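Local coordinates for uncharacterized protein (Bacillus cereus, PDB 4QVU) that is of unknown function but adopts a HIT-like fold, binds zinc and may have an activity related to that of hexose-1-phosphate uridylyltransferases, at residues S84-R87 with F88-H92; D180-A183 with N184-Q188; F223-P227 with L228-Y232; Y209-E213 with K214-K218. All blocks are in the same frame, centred on the assembly; numbering follows the deposited sequence.

Along the chain the order is contacts 1, 2, 4 and 3. Contact 1 is in helix 79-97, contact 2 in helix 179-195. Their centres lie about 12 Å apart, and the helices touch through Ile86 with Ala183 and Ile186. Contact 4 is the turn end of the hairpin of strands 203-211 and 214-222 in the antiparallel sheet. Its centre is about 15 Å from both, and both helices pack on it: Ile90 and Leu182 meet Ile215, Ile186 meets Cys217. Contact 2 carries a zinc ligand, and contacts 1 and 4 pack against it. Contact 3 follows strand 214-222, over 30 Å from the others between centres, at a subunit interface where Gly231 meets Tyr209 of contact 4 in a second subunit.

Contact 1: residues S84-R87 with F88-H92; sequences SLIR and FSIKH
Phe88, whose N bonds to Ser84 O, carries His92 over one face of its ring. His92 CD2 lies over the centre of that ring, 3.4 Å above its plane. The imidazole meets it with an edge, since Phe88 CG lies in the imidazole plane. Strand residues Ala41, Ile46, Trp48 and Leu64 also touch the Phe88 side chain, and Trp48 meets the His92 ring as well.

Phe88 and His92 lie on helix 79-97. Phe88 N donates to Ser84 O (2.9 Å), and Lys91 N to Arg87 O (3.1 Å). Ile90 N bonds to Ile86 O at 3.0 Å with a nearly straight N-H...O angle of 171°. The side chains of the same pair also touch, Ile86 CG2 to Ile90 CG1 at 4.0 Å.

Ser89 adds a side-chain bond to the helix. Its OG lies beside its own backbone N (chi1 -63°), which turns the hydroxyl back to Leu85 O, 2.8 Å away. Ser89 N reaches the same Leu85 O at 3.0 Å, and the two donors come from opposite faces of the carbonyl plane. Arg87 runs outward in an extended chain and forms a salt bridge through NH2 with Asp180 OD2 of helix 179-195.

Ser89 is buried. The shared acceptor Leu85 O satisfies its hydroxyl within the helix, and this probably fixes the rotation of the hydroxyl.

Contact 2: residues D180-A183 with N184-Q188; sequences DELA and NYIQQ. With ZN (zinc ion), chain B.
Helix 179-195 carries one ligand of the zinc site, Glu181, and the contact covers about two and a half turns of this helix, from Asp180 to Gln188. Glu181 O accepts a bond from Tyr185 N at 3.1 Å. The Tyr185 ring stands obliquely beside the same carbonyl. The Glu181 side chain leaves in the other direction. It is extended beyond CG (chi2 179°), and its OE2 reaches the zinc ion at 2.0 Å. OE1 of Glu181 stays 3.9 Å from the zinc ion, so the carboxylate binds through one oxygen. His153 ND1 and Cys178 SG are further ligands.

On the buried side, Leu182 CG meets Ile186 CD1 at 4.0 Å. The same two residues are joined by the backbone bond from Ile186 N to Leu182 O, 2.8 Å, nearly along the C=O axis. Ile171 of strand 169-173 touches both side chains. The bond from Asn184 N to Asp180 O is longer, 3.3 Å, and the donor sits above the carbonyl plane. Gln187 N bonds to Ala183 O in the regular helical way.

Glu181 is thus fixed twice: its backbone carbonyl by the helix, and one carboxylate oxygen by the zinc ion.

Contact 3: residues F223-P227 with L228-Y232; sequences FVVSP and LYVGY
Val225 CG1 overlaps two side chains of the following helix, with Tyr229 CD2 and Val230 CG2 each 3.8 Å from it. CG1 is anti to the Val225 backbone N (chi1 -174°), which turns it toward both. It approaches the Tyr229 ring obliquely. Tyr229 CB also lies near this methyl group.

Ser226 holds the N-cap position of helix 227-232, and Pro227 opens the first turn. Val225 before the cap and Val230 four places after it make the apolar pair known as a hydrophobic staple. The carbonyl of Ser226 accepts the first bonds of the helix. Val230 N donates to Ser226 O at 3.0 Å with an angle of 165°. Tyr229 N also reaches Ser226 O at 3.0 Å, but at 133° this bond is weak. The next bond in the series runs from Gly231 N to Pro227 O, 3.1 Å. Ser226 OG sits beside the first turn and is hydrogen-bonded to Gln236 OE1.

Gly231 and Tyr232 face a second subunit. Gly231 O accepts a hydrogen bond from Tyr209 OH of that subunit, and Tyr232 OH bonds to its Phe208 O. Val225 O is bonded to Arg222 NH2 of the same neighbouring chain.

Contact 4: residues Y209-E213 with K214-K218; sequences YYLNE and KIICK. With PG4 (tetraethylene glycol), chain C.
Strands 209-211 and 214-218 run antiparallel, their short axes at 143°, and are joined by a type I' turn from Leu211 to Lys214. Tyr209 N and Ile216 O pair at 2.9 Å, and Ile216 N returns to Tyr209 O in a nearly straight bond of 175°. Nearer the turn, Leu211 and Lys214 bond to each other in both directions. Lys214 N reaches Leu211 O at 2.8 Å from above the carbonyl plane.

Tyr210 and Ile215 form the non-hydrogen-bonded pair between them. Ile215 CG1 lies in the plane of the Tyr210 ring, at its edge, 3.9 Å from CD1. On the other sheet face, Tyr209 meets Lys218 by its ring edge, CE1 being 3.6 Å from Lys218 CB. Leu211 CB touches Ile216 CD1 at 4.2 Å on that same face.

Lys214 is extended beyond CG, which carries NZ out to a bound tetraethylene glycol, probably from the crystallisation liquor. NZ of Lys214 donates to its O1 (2.9 Å), O2 (3.0 Å) and O3. Asn212 OD1 takes a weak bond from O1.

Asn212 and Glu213 both have positive phi, as a type I' turn requires; they form the two-residue loop of a beta hairpin. This hairpin joins neighbouring strands near the middle of the HIT-like sheet.

Contact 1: residues S84-R87 with F88-H92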
loop_
_atom_site.group_PDB
_atom_site.type_symbol
_atom_site.label_atom_id
_atom_site.label_comp_id
_atom_site.label_asym_id
_atom_site.label_seq_id
_atom_site.Cartn_x
_atom_site.Cartn_y
_atom_site.Cartn_z
ATOM N N SER A 84 -21.021 -31.239 5.082
ATOM C CA SER A 84 -21.510 -31.298 6.466
ATOM C C SER A 84 -20.662 -30.420 7.396
ATOM O O SER A 84 -21.223 -29.758 8.264
ATOM C CB SER A 84 -21.518 -32.736 6.978
ATOM O OG SER A 84 -22.416 -33.546 6.238
ATOM N N LEU A 85 -19.323 -30.394 7.199
ATOM C CA LEU A 85 -18.427 -29.595 8.030
ATOM C C LEU A 85 -18.689 -28.088 7.831
ATOM O O LEU A 85 -18.787 -27.371 8.828
ATOM C CB LEU A 85 -16.946 -29.924 7.756
ATOM C CG LEU A 85 -15.904 -29.079 8.508
ATOM C CD1 LEU A 85 -15.952 -29.324 10.012
ATOM C CD2 LEU A 85 -14.510 -29.324 7.973
ATOM N N ILE A 86 -18.826 -27.621 6.570
ATOM C CA ILE A 86 -19.064 -26.207 6.290
ATOM C C ILE A 86 -20.490 -25.840 6.757
ATOM O O ILE A 86 -20.650 -24.793 7.376
ATOM C CB ILE A 86 -18.792 -25.864 4.795
ATOM C CG1 ILE A 86 -17.269 -25.990 4.470
ATOM C CG2 ILE A 86 -19.337 -24.481 4.363
ATOM C CD1 ILE A 86 -16.261 -25.092 5.293
ATOM N N ARG A 87 -21.488 -26.721 6.559
ATOM C CA ARG A 87 -22.853 -26.459 7.022
ATOM C C ARG A 87 -22.906 -26.326 8.554
ATOM O O ARG A 87 -23.491 -25.365 9.042
ATOM C CB ARG A 87 -23.824 -27.534 6.541
ATOM C CG ARG A 87 -24.330 -27.240 5.145
ATOM C CD ARG A 87 -25.249 -28.311 4.610
ATOM N NE ARG A 87 -25.886 -27.866 3.373
ATOM C CZ ARG A 87 -26.747 -28.588 2.667
ATOM N NH1 ARG A 87 -27.076 -29.814 3.058
ATOM N NH2 ARG A 87 -27.281 -28.095 1.557
ATOM N N PHE A 88 -22.253 -27.231 9.299
ATOM C CA PHE A 88 -22.195 -27.191 10.764
ATOM C C PHE A 88 -21.516 -25.891 11.255
ATOM O O PHE A 88 -22.092 -25.185 12.083
ATOM C CB PHE A 88 -21.435 -28.425 11.288
ATOM C CG PHE A 88 -21.393 -28.618 12.787
ATOM C CD1 PHE A 88 -22.371 -29.366 13.437
ATOM C CD2 PHE A 88 -20.346 -28.100 13.543
ATOM C CE1 PHE A 88 -22.311 -29.576 14.819
ATOM C CE2 PHE A 88 -20.283 -28.315 14.924
ATOM C CZ PHE A 88 -21.267 -29.048 15.552
ATOM N N SER A 89 -20.316 -25.576 10.713
ATOM C CA SER A 89 -19.489 -24.413 11.060
ATOM C C SER A 89 -20.222 -23.088 10.855
ATOM O O SER A 89 -20.288 -22.310 11.801
ATOM C CB SER A 89 -18.206 -24.401 10.237
ATOM O OG SER A 89 -17.425 -25.549 10.527
ATOM N N ILE A 90 -20.749 -22.833 9.632
ATOM C CA ILE A 90 -21.487 -21.622 9.263
ATOM C C ILE A 90 -22.734 -21.467 10.157
ATOM O O ILE A 90 -22.962 -20.368 10.662
ATOM C CB ILE A 90 -21.874 -21.645 7.748
ATOM C CG1 ILE A 90 -20.641 -21.654 6.802
ATOM C CG2 ILE A 90 -22.894 -20.543 7.360
ATOM C CD1 ILE A 90 -19.922 -20.433 6.661
ATOM N N LYS A 91 -23.533 -22.557 10.347
ATOM C CA LYS A 91 -24.762 -22.562 11.162
ATOM C C LYS A 91 -24.481 -22.104 12.599
ATOM O O LYS A 91 -25.178 -21.222 13.092
ATOM C CB LYS A 91 -25.425 -23.965 11.181
ATOM C CG LYS A 91 -26.743 -24.034 11.975
ATOM C CD LYS A 91 -27.476 -25.392 11.945
ATOM C CE LYS A 91 -27.045 -26.419 12.973
ATOM N NZ LYS A 91 -25.774 -27.102 12.615
ATOM N N HIS A 92 -23.458 -22.674 13.252
ATOM C CA HIS A 92 -23.149 -22.340 14.639
ATOM C C HIS A 92 -22.502 -20.961 14.754
ATOM O O HIS A 92 -22.724 -20.292 15.762
ATOM C CB HIS A 92 -22.273 -23.415 15.278
ATOM C CG HIS A 92 -23.038 -24.693 15.459
ATOM N ND1 HIS A 92 -24.098 -24.777 16.352
ATOM C CD2 HIS A 92 -22.924 -25.873 14.809
ATOM C CE1 HIS A 92 -24.576 -26.001 16.225
ATOM N NE2 HIS A 92 -23.894 -26.701 15.320
#

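Contact 2: residues D180-A183 with N184-Q188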
loop_
_atom_site.group_PDB
_atom_site.type_symbol
_atom_site.label_atom_id
_atom_site.label_comp_id
_atom_site.label_asym_id
_atom_site.label_seq_id
_atom_site.Cartn_x
_atom_site.Cartn_y
_atom_site.Cartn_z
ATOM N N ASP A 180 -23.210 -25.438 -0.192
ATOM C CA ASP A 180 -22.527 -26.633 -0.699
ATOM C C ASP A 180 -21.569 -26.267 -1.848
ATOM O O ASP A 180 -20.565 -26.953 -2.051
ATOM C CB ASP A 180 -23.536 -27.688 -1.152
ATOM C CG ASP A 180 -24.349 -28.317 -0.030
ATOM O OD1 ASP A 180 -23.902 -28.254 1.142
ATOM O OD2 ASP A 180 -25.392 -28.943 -0.332
ATOM N N GLU A 181 -21.866 -25.175 -2.573
ATOM C CA GLU A 181 -21.014 -24.680 -3.650
ATOM C C GLU A 181 -19.786 -24.027 -3.050
ATOM O O GLU A 181 -18.694 -24.216 -3.574
ATOM C CB GLU A 181 -21.769 -23.707 -4.566
ATOM C CG GLU A 181 -22.912 -24.355 -5.323
ATOM C CD GLU A 181 -23.691 -23.408 -6.209
ATOM O OE1 GLU A 181 -23.189 -23.063 -7.303
ATOM O OE2 GLU A 181 -24.824 -23.040 -5.822
ATOM N N LEU A 182 -19.963 -23.297 -1.917
ATOM C CA LEU A 182 -18.903 -22.634 -1.144
ATOM C C LEU A 182 -17.909 -23.685 -0.645
ATOM O O LEU A 182 -16.716 -23.567 -0.924
ATOM C CB LEU A 182 -19.523 -21.834 0.028
ATOM C CG LEU A 182 -18.594 -21.055 0.979
ATOM C CD1 LEU A 182 -17.949 -19.883 0.284
ATOM C CD2 LEU A 182 -19.376 -20.520 2.170
ATOM N N ALA A 183 -18.429 -24.756 0.001
ATOM C CA ALA A 183 -17.684 -25.898 0.544
ATOM C C ALA A 183 -16.806 -26.564 -0.527
ATOM O O ALA A 183 -15.659 -26.915 -0.240
ATOM C CB ALA A 183 -18.660 -26.916 1.123
ATOM N N ASN A 184 -17.332 -26.703 -1.763
ATOM C CA ASN A 184 -16.596 -27.293 -2.882
ATOM C C ASN A 184 -15.468 -26.365 -3.345
ATOM O O ASN A 184 -14.366 -26.846 -3.600
ATOM C CB ASN A 184 -17.524 -27.619 -4.056
ATOM C CG ASN A 184 -16.818 -28.328 -5.197
ATOM O OD1 ASN A 184 -16.218 -29.402 -5.028
ATOM N ND2 ASN A 184 -16.870 -27.737 -6.385
ATOM N N TYR A 185 -15.743 -25.044 -3.441
ATOM C CA TYR A 185 -14.778 -24.020 -3.857
ATOM C C TYR A 185 -13.661 -23.883 -2.823
ATOM O O TYR A 185 -12.505 -23.719 -3.217
ATOM C CB TYR A 185 -15.475 -22.671 -4.090
ATOM C CG TYR A 185 -16.013 -22.498 -5.497
ATOM C CD1 TYR A 185 -16.991 -23.349 -6.003
ATOM C CD2 TYR A 185 -15.584 -21.446 -6.302
ATOM C CE1 TYR A 185 -17.490 -23.194 -7.293
ATOM C CE2 TYR A 185 -16.084 -21.273 -7.594
ATOM C CZ TYR A 185 -17.030 -22.156 -8.087
ATOM O OH TYR A 185 -17.538 -21.994 -9.354
ATOM N N ILE A 186 -13.986 -23.986 -1.512
ATOM C CA ILE A 186 -12.968 -23.932 -0.454
ATOM C C ILE A 186 -12.040 -25.135 -0.630
ATOM O O ILE A 186 -10.833 -24.950 -0.746
ATOM C CB ILE A 186 -13.576 -23.872 0.975
ATOM C CG1 ILE A 186 -14.365 -22.568 1.203
ATOM C CG2 ILE A 186 -12.475 -24.037 2.038
ATOM C CD1 ILE A 186 -15.241 -22.580 2.452
ATOM N N GLN A 187 -12.612 -26.352 -0.734
ATOM C CA GLN A 187 -11.854 -27.590 -0.878
ATOM C C GLN A 187 -10.912 -27.537 -2.083
ATOM O O GLN A 187 -9.744 -27.870 -1.915
ATOM C CB GLN A 187 -12.772 -28.804 -0.982
ATOM C CG GLN A 187 -11.998 -30.112 -0.860
ATOM C CD GLN A 187 -12.868 -31.332 -0.875
ATOM O OE1 GLN A 187 -13.754 -31.493 -1.723
ATOM N NE2 GLN A 187 -12.566 -32.257 0.019
ATOM N N GLN A 188 -11.382 -27.085 -3.262
ATOM C CA GLN A 188 -10.541 -27.015 -4.467
ATOM C C GLN A 188 -9.440 -25.970 -4.318
ATOM O O GLN A 188 -8.294 -26.268 -4.660
ATOM C CB GLN A 188 -11.368 -26.727 -5.735
ATOM C CG GLN A 188 -12.330 -27.855 -6.134
ATOM C CD GLN A 188 -11.648 -29.205 -6.222
ATOM O OE1 GLN A 188 -11.728 -30.026 -5.298
ATOM N NE2 GLN A 188 -10.917 -29.443 -7.309
HETATM ZN ZN ZN B . -26.380 -21.824 -5.410
#

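Contact 3: residues F223-P227 with L228-Y232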
loop_
_atom_site.group_PDB
_atom_site.type_symbol
_atom_site.label_atom_id
_atom_site.label_comp_id
_atom_site.label_asym_id
_atom_site.label_seq_id
_atom_site.Cartn_x
_atom_site.Cartn_y
_atom_site.Cartn_z
ATOM N N PHE A 223 3.224 -18.867 4.151
ATOM C CA PHE A 223 4.570 -19.365 3.828
ATOM C C PHE A 223 5.618 -18.384 4.313
ATOM O O PHE A 223 5.329 -17.189 4.436
ATOM C CB PHE A 223 4.713 -19.596 2.291
ATOM C CG PHE A 223 4.253 -18.436 1.434
ATOM C CD1 PHE A 223 2.914 -18.301 1.076
ATOM C CD2 PHE A 223 5.153 -17.462 1.009
ATOM C CE1 PHE A 223 2.476 -17.197 0.329
ATOM C CE2 PHE A 223 4.717 -16.369 0.243
ATOM C CZ PHE A 223 3.380 -16.244 -0.088
ATOM N N VAL A 224 6.827 -18.874 4.592
ATOM C CA VAL A 224 7.916 -17.979 4.977
ATOM C C VAL A 224 8.381 -17.327 3.672
ATOM O O VAL A 224 8.757 -18.028 2.726
ATOM C CB VAL A 224 9.049 -18.682 5.784
ATOM C CG1 VAL A 224 10.210 -17.731 6.058
ATOM C CG2 VAL A 224 8.510 -19.255 7.096
ATOM N N VAL A 225 8.235 -16.005 3.580
ATOM C CA VAL A 225 8.616 -15.257 2.374
ATOM C C VAL A 225 10.149 -15.337 2.207
ATOM O O VAL A 225 10.888 -15.295 3.204
ATOM C CB VAL A 225 8.106 -13.781 2.409
ATOM C CG1 VAL A 225 8.385 -13.063 1.094
ATOM C CG2 VAL A 225 6.609 -13.722 2.735
ATOM N N SER A 226 10.602 -15.509 0.945
ATOM C CA SER A 226 12.006 -15.558 0.541
ATOM C C SER A 226 12.762 -14.280 1.010
ATOM O O SER A 226 12.251 -13.168 0.823
ATOM C CB SER A 226 12.107 -15.713 -0.975
ATOM O OG SER A 226 13.417 -15.460 -1.464
ATOM N N PRO A 227 13.972 -14.418 1.603
ATOM C CA PRO A 227 14.711 -13.230 2.070
ATOM C C PRO A 227 15.059 -12.242 0.953
ATOM O O PRO A 227 15.118 -11.040 1.204
ATOM C CB PRO A 227 15.990 -13.817 2.659
ATOM C CG PRO A 227 15.674 -15.215 2.953
ATOM C CD PRO A 227 14.709 -15.655 1.913
ATOM N N LEU A 228 15.271 -12.739 -0.276
ATOM C CA LEU A 228 15.614 -11.914 -1.430
ATOM C C LEU A 228 14.422 -11.086 -1.859
ATOM O O LEU A 228 14.616 -9.998 -2.382
ATOM C CB LEU A 228 16.130 -12.771 -2.586
ATOM C CG LEU A 228 17.647 -12.869 -2.680
ATOM C CD1 LEU A 228 18.272 -13.397 -1.391
ATOM C CD2 LEU A 228 18.065 -13.686 -3.873
ATOM N N TYR A 229 13.202 -11.560 -1.568
ATOM C CA TYR A 229 11.977 -10.834 -1.845
ATOM C C TYR A 229 11.715 -9.816 -0.726
ATOM O O TYR A 229 11.373 -8.668 -1.022
ATOM C CB TYR A 229 10.766 -11.781 -2.021
ATOM C CG TYR A 229 9.553 -11.040 -2.539
ATOM C CD1 TYR A 229 9.407 -10.769 -3.895
ATOM C CD2 TYR A 229 8.620 -10.490 -1.663
ATOM C CE1 TYR A 229 8.337 -10.016 -4.375
ATOM C CE2 TYR A 229 7.552 -9.728 -2.129
ATOM C CZ TYR A 229 7.409 -9.503 -3.490
ATOM O OH TYR A 229 6.356 -8.772 -3.984
ATOM N N VAL A 230 11.866 -10.228 0.550
ATOM C CA VAL A 230 11.639 -9.363 1.721
ATOM C C VAL A 230 12.524 -8.105 1.649
ATOM O O VAL A 230 12.011 -6.997 1.814
ATOM C CB VAL A 230 11.854 -10.109 3.060
ATOM C CG1 VAL A 230 11.972 -9.146 4.235
ATOM C CG2 VAL A 230 10.737 -11.108 3.302
ATOM N N GLY A 231 13.811 -8.277 1.370
ATOM C CA GLY A 231 14.738 -7.150 1.340
ATOM C C GLY A 231 14.960 -6.470 0.010
ATOM O O GLY A 231 15.385 -5.315 -0.018
ATOM N N TYR A 232 14.712 -7.173 -1.107
ATOM C CA TYR A 232 15.030 -6.584 -2.405
ATOM C C TYR A 232 13.938 -6.774 -3.459
ATOM O O TYR A 232 14.151 -6.369 -4.604
ATOM C CB TYR A 232 16.333 -7.212 -2.938
ATOM C CG TYR A 232 17.479 -7.196 -1.949
ATOM C CD1 TYR A 232 18.249 -6.052 -1.760
ATOM C CD2 TYR A 232 17.813 -8.336 -1.218
ATOM C CE1 TYR A 232 19.316 -6.038 -0.862
ATOM C CE2 TYR A 232 18.884 -8.335 -0.324
ATOM C CZ TYR A 232 19.627 -7.179 -0.145
ATOM O OH TYR A 232 20.689 -7.160 0.727
#

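Contact 4: residues Y209-E213 with K214-K218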
loop_
_atom_site.group_PDB
_atom_site.type_symbol
_atom_site.label_atom_id
_atom_site.label_comp_id
_atom_site.label_asym_id
_atom_site.label_seq_id
_atom_site.Cartn_x
_atom_site.Cartn_y
_atom_site.Cartn_z
ATOM N N TYR A 209 -16.531 -14.196 6.720
ATOM C CA TYR A 209 -17.129 -12.872 6.915
ATOM C C TYR A 209 -18.591 -12.870 6.485
ATOM O O TYR A 209 -18.952 -13.531 5.502
ATOM C CB TYR A 209 -16.366 -11.782 6.112
ATOM C CG TYR A 209 -14.851 -11.871 6.153
ATOM C CD1 TYR A 209 -14.162 -12.775 5.348
ATOM C CD2 TYR A 209 -14.100 -10.983 6.925
ATOM C CE1 TYR A 209 -12.774 -12.865 5.381
ATOM C CE2 TYR A 209 -12.705 -11.032 6.930
ATOM C CZ TYR A 209 -12.049 -11.991 6.173
ATOM O OH TYR A 209 -10.680 -12.061 6.162
ATOM N N TYR A 210 -19.426 -12.132 7.231
ATOM C CA TYR A 210 -20.818 -11.883 6.889
ATOM C C TYR A 210 -20.884 -10.384 6.654
ATOM O O TYR A 210 -20.905 -9.603 7.608
ATOM C CB TYR A 210 -21.829 -12.417 7.932
ATOM C CG TYR A 210 -23.264 -12.193 7.502
ATOM C CD1 TYR A 210 -23.896 -13.072 6.624
ATOM C CD2 TYR A 210 -23.970 -11.065 7.916
ATOM C CE1 TYR A 210 -25.201 -12.846 6.188
ATOM C CE2 TYR A 210 -25.271 -10.823 7.477
ATOM C CZ TYR A 210 -25.882 -11.718 6.616
ATOM O OH TYR A 210 -27.160 -11.487 6.179
ATOM N N LEU A 211 -20.758 -9.989 5.372
ATOM C CA LEU A 211 -20.672 -8.601 4.918
ATOM C C LEU A 211 -21.649 -8.342 3.784
ATOM O O LEU A 211 -21.744 -9.167 2.881
ATOM C CB LEU A 211 -19.219 -8.338 4.449
ATOM C CG LEU A 211 -18.863 -6.927 3.931
ATOM C CD1 LEU A 211 -18.899 -5.881 5.052
ATOM C CD2 LEU A 211 -17.491 -6.913 3.304
ATOM N N ASN A 212 -22.367 -7.195 3.824
ATOM C CA ASN A 212 -23.343 -6.750 2.807
ATOM C C ASN A 212 -24.305 -7.904 2.398
ATOM O O ASN A 212 -24.581 -8.103 1.209
ATOM C CB ASN A 212 -22.622 -6.183 1.560
ATOM C CG ASN A 212 -21.667 -5.031 1.807
ATOM O OD1 ASN A 212 -20.603 -4.938 1.186
ATOM N ND2 ASN A 212 -22.020 -4.118 2.698
ATOM N N GLU A 213 -24.778 -8.670 3.410
ATOM C CA GLU A 213 -25.703 -9.811 3.309
ATOM C C GLU A 213 -25.119 -10.937 2.408
ATOM O O GLU A 213 -25.873 -11.678 1.769
ATOM C CB GLU A 213 -27.081 -9.359 2.800
ATOM C CG GLU A 213 -27.818 -8.451 3.774
ATOM C CD GLU A 213 -29.145 -7.914 3.270
ATOM O OE1 GLU A 213 -30.053 -8.726 2.971
ATOM O OE2 GLU A 213 -29.292 -6.672 3.218
ATOM N N LYS A 214 -23.770 -11.086 2.414
ATOM C CA LYS A 214 -23.020 -12.119 1.680
ATOM C C LYS A 214 -22.151 -12.937 2.626
ATOM O O LYS A 214 -21.656 -12.389 3.613
ATOM C CB LYS A 214 -22.111 -11.511 0.589
ATOM C CG LYS A 214 -22.774 -10.659 -0.468
ATOM C CD LYS A 214 -21.690 -9.855 -1.163
ATOM C CE LYS A 214 -22.227 -8.763 -2.038
ATOM N NZ LYS A 214 -21.133 -7.900 -2.537
ATOM N N ILE A 215 -21.923 -14.221 2.306
ATOM C CA ILE A 215 -21.025 -15.074 3.080
ATOM C C ILE A 215 -19.769 -15.212 2.250
ATOM O O ILE A 215 -19.823 -15.677 1.107
ATOM C CB ILE A 215 -21.624 -16.435 3.525
ATOM C CG1 ILE A 215 -22.807 -16.199 4.502
ATOM C CG2 ILE A 215 -20.521 -17.322 4.170
ATOM C CD1 ILE A 215 -23.618 -17.431 4.894
ATOM N N ILE A 216 -18.651 -14.737 2.814
ATOM C CA ILE A 216 -17.342 -14.717 2.175
ATOM C C ILE A 216 -16.366 -15.586 2.933
ATOM O O ILE A 216 -16.267 -15.494 4.162
ATOM C CB ILE A 216 -16.785 -13.267 2.068
ATOM C CG1 ILE A 216 -17.802 -12.310 1.391
ATOM C CG2 ILE A 216 -15.408 -13.254 1.365
ATOM C CD1 ILE A 216 -17.493 -10.810 1.496
ATOM N N CYS A 217 -15.603 -16.391 2.186
ATOM C CA CYS A 217 -14.506 -17.142 2.743
ATOM C C CYS A 217 -13.228 -16.701 2.068
ATOM O O CYS A 217 -13.060 -16.898 0.860
ATOM C CB CYS A 217 -14.692 -18.650 2.651
ATOM S SG CYS A 217 -13.291 -19.574 3.333
ATOM N N LYS A 218 -12.326 -16.100 2.846
ATOM C CA LYS A 218 -11.027 -15.705 2.337
ATOM C C LYS A 218 -10.037 -16.822 2.671
ATOM O O LYS A 218 -9.865 -17.168 3.839
ATOM C CB LYS A 218 -10.597 -14.346 2.892
ATOM C CG LYS A 218 -9.300 -13.818 2.299
ATOM C CD LYS A 218 -8.869 -12.501 2.917
ATOM C CE LYS A 218 -9.637 -11.304 2.413
ATOM N NZ LYS A 218 -9.225 -10.918 1.039
HETATM O O1 PG4 C . -19.058 -6.601 -0.970
HETATM C C1 PG4 C . -17.841 -6.662 -1.704
HETATM C C2 PG4 C . -17.357 -8.075 -1.915
HETATM O O2 PG4 C . -18.255 -8.826 -2.726
HETATM C C3 PG4 C . -17.749 -9.107 -4.030
HETATM C C4 PG4 C . -18.573 -10.169 -4.716
HETATM O O3 PG4 C . -19.930 -9.772 -4.941
#